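Local structure of glucose-6-phosphate isomerase like protein (Thermus thermophilus, 1WIW) at residues B[17-31]-B[107-121]. The protein belongs to the phosphoglucose/phosphomannose isomerase family and probably interconverts sugar phosphates such as glucose 6-phosphate and fructose 6-phosphate. Sequence-based numbering, arbitrary orientation.
Sequences LALELRDLVGTGPVP and SPLAPYRYLRFLLLA
In the N-terminal SIS-family domain, helix 110-121, whose other side packs on strand 64-70, receives along another flank the chain that leaves helix 17-23, a worked example of irregular backbone held by helix side chains. At the near end Glu-20, its chain extended, brings OE1 to 2.7 Å from Arg-113 NH2 in a salt bridge. This bond uses the anti lone pair of OE1, and carboxylate and guanidinium lie nearly coplanar (24°). Ser-107 OG donates to the same OE1 from above the carboxylate plane and accepts from Leu-109 N, a capping bond at the turn leading into the helix. Arg-113 then turns its NE, in plane, to Thr-27 OG1 (2.9 Å); that hydroxyl, set between the backbone N and the carbonyl carbon (chi1 62°), donates back to Leu-24 O in its carbonyl plane, across the type II turn 24-27. Leu-24 CD1 lies over one face of the guanidinium, while its CG rests 3.7 Å from Tyr-112 CD1. Tyr-112 OH accepts from Gly-26 N (3.0 Å, 163°) and is also hydrogen-bonded to Asp-132 of helix 125-139. Farther on, Arg-116 NH2 reaches Gly-28 O at 2.9 Å, from above the carbonyl plane; one water joins Pro-29 O and Arg-113 O to Arg-116 NH2, and another, held by Gly-26 O and Gly-28 O, is linked only weakly to Arg-116 NH1. Pro-31 closes the run, its CD 3.6 Å from Leu-120 CB and its ring beside Phe-117. Two arginines thus meet side-chain and backbone oxygens, and a guanidinium and a hydroxyl donating to one oxygen would probably favour the ionised form of Glu-20.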
ATOM      1  N   LEU B  17      16.663 -22.032  -2.523  1.00 11.41           N
ATOM      2  CA  LEU B  17      15.539 -21.297  -3.087  1.00 11.21           C
ATOM      3  C   LEU B  17      15.715 -21.193  -4.605  1.00 10.64           C
ATOM      4  O   LEU B  17      14.742 -21.061  -5.341  1.00  9.47           O
ATOM      5  CB  LEU B  17      15.442 -19.899  -2.468  1.00 11.10           C
ATOM      6  CG  LEU B  17      14.177 -19.103  -2.805  1.00 12.70           C
ATOM      7  CD1 LEU B  17      12.959 -19.870  -2.306  1.00 14.86           C
ATOM      8  CD2 LEU B  17      14.233 -17.717  -2.160  1.00 10.28           C
ATOM      9  N   ALA B  18      16.960 -21.264  -5.068  1.00 10.03           N
ATOM     10  CA  ALA B  18      17.233 -21.183  -6.499  1.00 10.55           C
ATOM     11  C   ALA B  18      16.513 -22.323  -7.215  1.00 10.36           C
ATOM     12  O   ALA B  18      15.953 -22.139  -8.294  1.00  8.21           O
ATOM     13  CB  ALA B  18      18.734 -21.260  -6.754  1.00 10.20           C
ATOM     14  N   LEU B  19      16.518 -23.503  -6.602  1.00 10.83           N
ATOM     15  CA  LEU B  19      15.848 -24.657  -7.197  1.00 10.20           C
ATOM     16  C   LEU B  19      14.331 -24.455  -7.203  1.00  9.00           C
ATOM     17  O   LEU B  19      13.662 -24.766  -8.187  1.00  9.60           O
ATOM     18  CB  LEU B  19      16.201 -25.937  -6.429  1.00 11.75           C
ATOM     19  CG  LEU B  19      15.386 -27.185  -6.797  1.00 14.98           C
ATOM     20  CD1 LEU B  19      15.562 -27.509  -8.279  1.00 14.78           C
ATOM     21  CD2 LEU B  19      15.824 -28.352  -5.930  1.00 14.94           C
ATOM     22  N   GLU B  20      13.788 -23.937  -6.107  1.00  7.97           N
ATOM     23  CA  GLU B  20      12.348 -23.706  -6.024  1.00  8.73           C
ATOM     24  C   GLU B  20      11.920 -22.650  -7.048  1.00  7.59           C
ATOM     25  O   GLU B  20      10.876 -22.780  -7.693  1.00  7.53           O
ATOM     26  CB  GLU B  20      11.949 -23.264  -4.609  1.00  8.77           C
ATOM     27  CG  GLU B  20      10.446 -23.142  -4.413  1.00 13.62           C
ATOM     28  CD  GLU B  20      10.040 -22.842  -2.971  1.00 18.40           C
ATOM     29  OE1 GLU B  20       8.823 -22.675  -2.722  1.00 14.97           O
ATOM     30  OE2 GLU B  20      10.930 -22.783  -2.089  1.00 19.81           O
ATOM     31  N   LEU B  21      12.727 -21.606  -7.193  1.00  6.42           N
ATOM     32  CA  LEU B  21      12.437 -20.551  -8.160  1.00  7.24           C
ATOM     33  C   LEU B  21      12.404 -21.164  -9.552  1.00  8.44           C
ATOM     34  O   LEU B  21      11.504 -20.883 -10.349  1.00  9.01           O
ATOM     35  CB  LEU B  21      13.523 -19.466  -8.106  1.00  5.73           C
ATOM     36  CG  LEU B  21      13.428 -18.419  -6.989  1.00  8.12           C
ATOM     37  CD1 LEU B  21      14.757 -17.676  -6.849  1.00  4.35           C
ATOM     38  CD2 LEU B  21      12.293 -17.445  -7.305  1.00  8.93           C
ATOM     39  N   ARG B  22      13.392 -22.007  -9.840  1.00  7.64           N
ATOM     40  CA  ARG B  22      13.481 -22.652 -11.143  1.00 10.80           C
ATOM     41  C   ARG B  22      12.303 -23.560 -11.479  1.00  9.51           C
ATOM     42  O   ARG B  22      11.813 -23.556 -12.607  1.00  9.44           O
ATOM     43  CB  ARG B  22      14.764 -23.478 -11.251  1.00 13.44           C
ATOM     44  CG  ARG B  22      14.944 -24.101 -12.631  1.00 21.94           C
ATOM     45  CD  ARG B  22      16.197 -24.953 -12.726  1.00 27.76           C
ATOM     46  NE  ARG B  22      16.514 -25.278 -14.115  1.00 34.64           N
ATOM     47  CZ  ARG B  22      15.732 -25.995 -14.918  1.00 37.46           C
ATOM     48  NH1 ARG B  22      16.106 -26.236 -16.169  1.00 38.28           N
ATOM     49  NH2 ARG B  22      14.580 -26.475 -14.472  1.00 40.00           N
ATOM     50  N   ASP B  23      11.850 -24.340 -10.501  1.00  9.45           N
ATOM     51  CA  ASP B  23      10.754 -25.286 -10.722  1.00  8.30           C
ATOM     52  C   ASP B  23       9.352 -24.789 -10.370  1.00  6.37           C
ATOM     53  O   ASP B  23       8.402 -25.571 -10.380  1.00  6.52           O
ATOM     54  CB  ASP B  23      11.020 -26.578  -9.935  1.00  7.78           C
ATOM     55  CG  ASP B  23      12.244 -27.334 -10.432  1.00 13.67           C
ATOM     56  OD1 ASP B  23      12.806 -26.957 -11.485  1.00 10.84           O
ATOM     57  OD2 ASP B  23      12.635 -28.317  -9.769  1.00  9.92           O
ATOM     58  N   LEU B  24       9.210 -23.499 -10.082  1.00  6.36           N
ATOM     59  CA  LEU B  24       7.916 -22.946  -9.689  1.00  4.68           C
ATOM     60  C   LEU B  24       6.705 -23.307 -10.546  1.00  5.63           C
ATOM     61  O   LEU B  24       5.670 -23.720 -10.025  1.00  6.68           O
ATOM     62  CB  LEU B  24       8.000 -21.419  -9.591  1.00  4.58           C
ATOM     63  CG  LEU B  24       6.726 -20.758  -9.056  1.00  1.39           C
ATOM     64  CD1 LEU B  24       6.431 -21.269  -7.645  1.00  3.37           C
ATOM     65  CD2 LEU B  24       6.898 -19.239  -9.053  1.00  1.74           C
ATOM     66  N   VAL B  25       6.824 -23.136 -11.852  1.00  6.21           N
ATOM     67  CA  VAL B  25       5.720 -23.423 -12.756  1.00  7.13           C
ATOM     68  C   VAL B  25       5.269 -24.877 -12.667  1.00  7.78           C
ATOM     69  O   VAL B  25       6.063 -25.793 -12.852  1.00  6.03           O
ATOM     70  CB  VAL B  25       6.111 -23.091 -14.214  1.00  7.77           C
ATOM     71  CG1 VAL B  25       5.043 -23.606 -15.184  1.00  6.74           C
ATOM     72  CG2 VAL B  25       6.284 -21.581 -14.365  1.00  7.00           C
ATOM     73  N   GLY B  26       3.986 -25.083 -12.383  1.00  7.81           N
ATOM     74  CA  GLY B  26       3.478 -26.438 -12.282  1.00  9.63           C
ATOM     75  C   GLY B  26       3.437 -26.984 -10.863  1.00 10.38           C
ATOM     76  O   GLY B  26       3.051 -28.133 -10.659  1.00  9.54           O
ATOM     77  N   THR B  27       3.844 -26.180  -9.881  1.00  9.78           N
ATOM     78  CA  THR B  27       3.799 -26.627  -8.488  1.00  8.74           C
ATOM     79  C   THR B  27       2.561 -26.045  -7.815  1.00  9.74           C
ATOM     80  O   THR B  27       2.027 -25.019  -8.252  1.00  9.01           O
ATOM     81  CB  THR B  27       5.057 -26.183  -7.687  1.00  9.84           C
ATOM     82  OG1 THR B  27       5.124 -24.754  -7.638  1.00  7.57           O
ATOM     83  CG2 THR B  27       6.317 -26.728  -8.333  1.00  8.99           C
ATOM     84  N   GLY B  28       2.103 -26.703  -6.754  1.00  8.99           N
ATOM     85  CA  GLY B  28       0.929 -26.232  -6.046  1.00  8.73           C
ATOM     86  C   GLY B  28      -0.241 -27.186  -6.219  1.00  9.79           C
ATOM     87  O   GLY B  28      -0.249 -27.987  -7.155  1.00  8.00           O
ATOM     88  N   PRO B  29      -1.252 -27.114  -5.340  1.00 10.38           N
ATOM     89  CA  PRO B  29      -2.421 -27.994  -5.426  1.00 10.91           C
ATOM     90  C   PRO B  29      -3.274 -27.765  -6.665  1.00 12.42           C
ATOM     91  O   PRO B  29      -3.366 -26.651  -7.185  1.00  9.56           O
ATOM     92  CB  PRO B  29      -3.186 -27.671  -4.151  1.00 11.11           C
ATOM     93  CG  PRO B  29      -2.922 -26.206  -3.994  1.00 12.95           C
ATOM     94  CD  PRO B  29      -1.428 -26.124  -4.262  1.00 10.51           C
ATOM     95  N   VAL B  30      -3.899 -28.846  -7.113  1.00 13.04           N
ATOM     96  CA  VAL B  30      -4.773 -28.846  -8.274  1.00 17.27           C
ATOM     97  C   VAL B  30      -6.167 -29.203  -7.761  1.00 19.16           C
ATOM     98  O   VAL B  30      -6.319 -30.129  -6.960  1.00 19.62           O
ATOM     99  CB  VAL B  30      -4.315 -29.915  -9.292  1.00 17.29           C
ATOM    100  CG1 VAL B  30      -5.309 -30.029 -10.428  1.00 20.00           C
ATOM    101  CG2 VAL B  30      -2.936 -29.557  -9.826  1.00 19.49           C
ATOM    102  N   PRO B  31      -7.202 -28.469  -8.200  1.00 20.83           N
ATOM    103  CA  PRO B  31      -8.549 -28.792  -7.726  1.00 23.17           C
ATOM    104  C   PRO B  31      -8.980 -30.182  -8.180  1.00 26.33           C
ATOM    105  O   PRO B  31      -8.774 -30.562  -9.334  1.00 25.76           O
ATOM    106  CB  PRO B  31      -9.407 -27.671  -8.318  1.00 21.96           C
ATOM    107  CG  PRO B  31      -8.666 -27.291  -9.554  1.00 24.08           C
ATOM    108  CD  PRO B  31      -7.224 -27.320  -9.120  1.00 21.27           C
ATOM    109  N   SER B 107       5.702 -20.175   1.818  1.00  8.13           N
ATOM    110  CA  SER B 107       6.769 -19.974   0.847  1.00  8.81           C
ATOM    111  C   SER B 107       6.602 -18.584   0.257  1.00  7.46           C
ATOM    112  O   SER B 107       5.478 -18.112   0.078  1.00  7.27           O
ATOM    113  CB  SER B 107       6.685 -21.016  -0.276  1.00  9.35           C
ATOM    114  OG  SER B 107       7.554 -20.684  -1.351  1.00  8.76           O
ATOM    115  N   PRO B 108       7.718 -17.902  -0.032  1.00  8.16           N
ATOM    116  CA  PRO B 108       7.656 -16.556  -0.613  1.00  7.80           C
ATOM    117  C   PRO B 108       7.016 -16.665  -1.992  1.00  6.48           C
ATOM    118  O   PRO B 108       6.456 -15.698  -2.509  1.00  7.87           O
ATOM    119  CB  PRO B 108       9.124 -16.148  -0.738  1.00 10.43           C
ATOM    120  CG  PRO B 108       9.863 -17.113   0.154  1.00 15.02           C
ATOM    121  CD  PRO B 108       9.105 -18.383   0.048  1.00  8.91           C
ATOM    122  N   LEU B 109       7.109 -17.855  -2.581  1.00  3.40           N
ATOM    123  CA  LEU B 109       6.567 -18.103  -3.918  1.00  6.37           C
ATOM    124  C   LEU B 109       5.133 -18.639  -3.913  1.00  8.41           C
ATOM    125  O   LEU B 109       4.544 -18.868  -4.972  1.00  7.52           O
ATOM    126  CB  LEU B 109       7.476 -19.088  -4.669  1.00  4.86           C
ATOM    127  CG  LEU B 109       8.969 -18.745  -4.623  1.00  6.63           C
ATOM    128  CD1 LEU B 109       9.749 -19.773  -5.439  1.00  7.15           C
ATOM    129  CD2 LEU B 109       9.197 -17.331  -5.167  1.00  4.76           C
ATOM    130  N   ALA B 110       4.563 -18.827  -2.728  1.00  9.06           N
ATOM    131  CA  ALA B 110       3.203 -19.344  -2.640  1.00  9.20           C
ATOM    132  C   ALA B 110       2.152 -18.546  -3.433  1.00  9.19           C
ATOM    133  O   ALA B 110       1.151 -19.112  -3.876  1.00  7.71           O
ATOM    134  CB  ALA B 110       2.781 -19.458  -1.175  1.00  9.78           C
ATOM    135  N   PRO B 111       2.352 -17.225  -3.621  1.00  8.73           N
ATOM    136  CA  PRO B 111       1.337 -16.485  -4.380  1.00  7.74           C
ATOM    137  C   PRO B 111       1.027 -17.125  -5.731  1.00  8.10           C
ATOM    138  O   PRO B 111      -0.129 -17.171  -6.153  1.00  6.56           O
ATOM    139  CB  PRO B 111       1.952 -15.098  -4.511  1.00  8.07           C
ATOM    140  CG  PRO B 111       2.628 -14.941  -3.178  1.00  8.03           C
ATOM    141  CD  PRO B 111       3.326 -16.295  -3.020  1.00 10.24           C
ATOM    142  N   TYR B 112       2.056 -17.619  -6.410  1.00  7.91           N
ATOM    143  CA  TYR B 112       1.845 -18.273  -7.697  1.00  7.64           C
ATOM    144  C   TYR B 112       0.979 -19.513  -7.523  1.00  6.88           C
ATOM    145  O   TYR B 112       0.077 -19.767  -8.321  1.00  8.79           O
ATOM    146  CB  TYR B 112       3.177 -18.680  -8.340  1.00  5.81           C
ATOM    147  CG  TYR B 112       3.018 -19.714  -9.455  1.00  6.69           C
ATOM    148  CD1 TYR B 112       3.038 -21.081  -9.174  1.00  5.68           C
ATOM    149  CD2 TYR B 112       2.784 -19.320 -10.776  1.00  5.88           C
ATOM    150  CE1 TYR B 112       2.822 -22.038 -10.185  1.00  6.60           C
ATOM    151  CE2 TYR B 112       2.565 -20.264 -11.791  1.00  7.52           C
ATOM    152  CZ  TYR B 112       2.585 -21.620 -11.486  1.00  7.90           C
ATOM    153  OH  TYR B 112       2.354 -22.552 -12.476  1.00  5.68           O
ATOM    154  N   ARG B 113       1.255 -20.289  -6.478  1.00  7.29           N
ATOM    155  CA  ARG B 113       0.504 -21.512  -6.233  1.00  7.02           C
ATOM    156  C   ARG B 113      -0.960 -21.239  -5.869  1.00  7.85           C
ATOM    157  O   ARG B 113      -1.852 -21.985  -6.281  1.00  7.63           O
ATOM    158  CB  ARG B 113       1.217 -22.349  -5.162  1.00  7.78           C
ATOM    159  CG  ARG B 113       2.661 -22.683  -5.564  1.00  6.93           C
ATOM    160  CD  ARG B 113       3.432 -23.477  -4.504  1.00  8.83           C
ATOM    161  NE  ARG B 113       4.824 -23.675  -4.912  1.00  8.16           N
ATOM    162  CZ  ARG B 113       5.874 -23.193  -4.256  1.00  9.82           C
ATOM    163  NH1 ARG B 113       5.700 -22.485  -3.148  1.00 10.15           N
ATOM    164  NH2 ARG B 113       7.102 -23.393  -4.723  1.00 11.46           N
ATOM    165  N   TYR B 114      -1.222 -20.176  -5.113  1.00  7.84           N
ATOM    166  CA  TYR B 114      -2.610 -19.853  -4.773  1.00  7.82           C
ATOM    167  C   TYR B 114      -3.354 -19.443  -6.046  1.00  8.22           C
ATOM    168  O   TYR B 114      -4.480 -19.887  -6.290  1.00  9.18           O
ATOM    169  CB  TYR B 114      -2.693 -18.696  -3.766  1.00  7.96           C
ATOM    170  CG  TYR B 114      -2.460 -19.078  -2.317  1.00  8.66           C
ATOM    171  CD1 TYR B 114      -1.188 -19.021  -1.753  1.00  9.89           C
ATOM    172  CD2 TYR B 114      -3.522 -19.475  -1.503  1.00  7.99           C
ATOM    173  CE1 TYR B 114      -0.975 -19.349  -0.405  1.00  9.49           C
ATOM    174  CE2 TYR B 114      -3.327 -19.804  -0.161  1.00  7.85           C
ATOM    175  CZ  TYR B 114      -2.054 -19.740   0.383  1.00 10.09           C
ATOM    176  OH  TYR B 114      -1.858 -20.063   1.709  1.00  9.97           O
ATOM    177  N   LEU B 115      -2.724 -18.590  -6.853  1.00  7.21           N
ATOM    178  CA  LEU B 115      -3.338 -18.118  -8.095  1.00  9.43           C
ATOM    179  C   LEU B 115      -3.631 -19.270  -9.050  1.00  7.77           C
ATOM    180  O   LEU B 115      -4.715 -19.341  -9.635  1.00  8.18           O
ATOM    181  CB  LEU B 115      -2.435 -17.095  -8.793  1.00  8.95           C
ATOM    182  CG  LEU B 115      -2.964 -16.586 -10.145  1.00 11.77           C
ATOM    183  CD1 LEU B 115      -4.302 -15.881  -9.966  1.00 10.36           C
ATOM    184  CD2 LEU B 115      -1.957 -15.652 -10.760  1.00 11.30           C
ATOM    185  N   ARG B 116      -2.659 -20.165  -9.202  1.00  8.35           N
ATOM    186  CA  ARG B 116      -2.809 -21.325 -10.074  1.00  7.72           C
ATOM    187  C   ARG B 116      -4.037 -22.134  -9.660  1.00  9.38           C
ATOM    188  O   ARG B 116      -4.829 -22.562 -10.501  1.00  9.67           O
ATOM    189  CB  ARG B 116      -1.548 -22.193 -10.006  1.00  7.61           C
ATOM    190  CG  ARG B 116      -1.627 -23.525 -10.760  1.00  9.92           C
ATOM    191  CD  ARG B 116      -0.222 -24.061 -11.033  1.00  8.32           C
ATOM    192  NE  ARG B 116      -0.216 -25.386 -11.653  1.00  9.07           N
ATOM    193  CZ  ARG B 116      -0.339 -26.527 -10.978  1.00 10.54           C
ATOM    194  NH1 ARG B 116      -0.322 -27.693 -11.622  1.00  6.62           N
ATOM    195  NH2 ARG B 116      -0.473 -26.503  -9.655  1.00  8.07           N
ATOM    196  N   PHE B 117      -4.202 -22.330  -8.358  1.00 10.43           N
ATOM    197  CA  PHE B 117      -5.346 -23.080  -7.857  1.00 10.64           C
ATOM    198  C   PHE B 117      -6.650 -22.376  -8.214  1.00  9.67           C
ATOM    199  O   PHE B 117      -7.579 -23.010  -8.714  1.00  9.49           O
ATOM    200  CB  PHE B 117      -5.245 -23.264  -6.339  1.00 11.97           C
ATOM    201  CG  PHE B 117      -6.412 -24.003  -5.740  1.00 14.65           C
ATOM    202  CD1 PHE B 117      -7.503 -23.309  -5.222  1.00 15.90           C
ATOM    203  CD2 PHE B 117      -6.427 -25.396  -5.709  1.00 15.42           C
ATOM    204  CE1 PHE B 117      -8.594 -23.994  -4.677  1.00 14.91           C
ATOM    205  CE2 PHE B 117      -7.512 -26.091  -5.169  1.00 15.22           C
ATOM    206  CZ  PHE B 117      -8.596 -25.389  -4.651  1.00 13.66           C
ATOM    207  N   LEU B 118      -6.718 -21.068  -7.967  1.00  8.99           N
ATOM    208  CA  LEU B 118      -7.925 -20.296  -8.277  1.00 11.74           C
ATOM    209  C   LEU B 118      -8.279 -20.320  -9.759  1.00 12.15           C
ATOM    210  O   LEU B 118      -9.444 -20.475 -10.119  1.00 14.39           O
ATOM    211  CB  LEU B 118      -7.783 -18.839  -7.821  1.00 13.15           C
ATOM    212  CG  LEU B 118      -7.878 -18.555  -6.321  1.00 15.49           C
ATOM    213  CD1 LEU B 118      -7.857 -17.052  -6.074  1.00 15.55           C
ATOM    214  CD2 LEU B 118      -9.168 -19.148  -5.773  1.00 18.09           C
ATOM    215  N   LEU B 119      -7.284 -20.168 -10.625  1.00 12.79           N
ATOM    216  CA  LEU B 119      -7.559 -20.184 -12.056  1.00 13.27           C
ATOM    217  C   LEU B 119      -8.095 -21.551 -12.480  1.00 14.91           C
ATOM    218  O   LEU B 119      -9.041 -21.636 -13.263  1.00 16.12           O
ATOM    219  CB  LEU B 119      -6.297 -19.834 -12.855  1.00 13.66           C
ATOM    220  CG  LEU B 119      -5.729 -18.424 -12.639  1.00 15.03           C
ATOM    221  CD1 LEU B 119      -4.561 -18.192 -13.589  1.00 14.39           C
ATOM    222  CD2 LEU B 119      -6.815 -17.384 -12.882  1.00 14.73           C
ATOM    223  N   LEU B 120      -7.498 -22.617 -11.958  1.00 14.21           N
ATOM    224  CA  LEU B 120      -7.934 -23.971 -12.289  1.00 14.47           C
ATOM    225  C   LEU B 120      -9.287 -24.297 -11.662  1.00 16.35           C
ATOM    226  O   LEU B 120     -10.035 -25.136 -12.176  1.00 15.14           O
ATOM    227  CB  LEU B 120      -6.900 -24.995 -11.817  1.00 14.25           C
ATOM    228  CG  LEU B 120      -5.563 -25.033 -12.558  1.00 12.75           C
ATOM    229  CD1 LEU B 120      -4.609 -25.976 -11.852  1.00 15.63           C
ATOM    230  CD2 LEU B 120      -5.789 -25.488 -13.986  1.00 15.20           C
ATOM    231  N   ALA B 121      -9.597 -23.632 -10.554  1.00 14.86           N
ATOM    232  CA  ALA B 121     -10.856 -23.856  -9.855  1.00 17.33           C
ATOM    233  C   ALA B 121     -12.009 -23.072 -10.479  1.00 18.41           C
ATOM    234  O   ALA B 121     -13.178 -23.399 -10.267  1.00 19.43           O
ATOM    235  CB  ALA B 121     -10.710 -23.469  -8.386  1.00 14.31           C
TER
HETATM  236  O   HOH W   1      10.475 -21.387   0.158  1.00 26.19           O
HETATM  237  O   HOH W   2       1.048 -29.176  -9.557  1.00 23.54           O
HETATM  238  O   HOH W   3      -1.568 -24.591  -7.476  1.00 10.30           O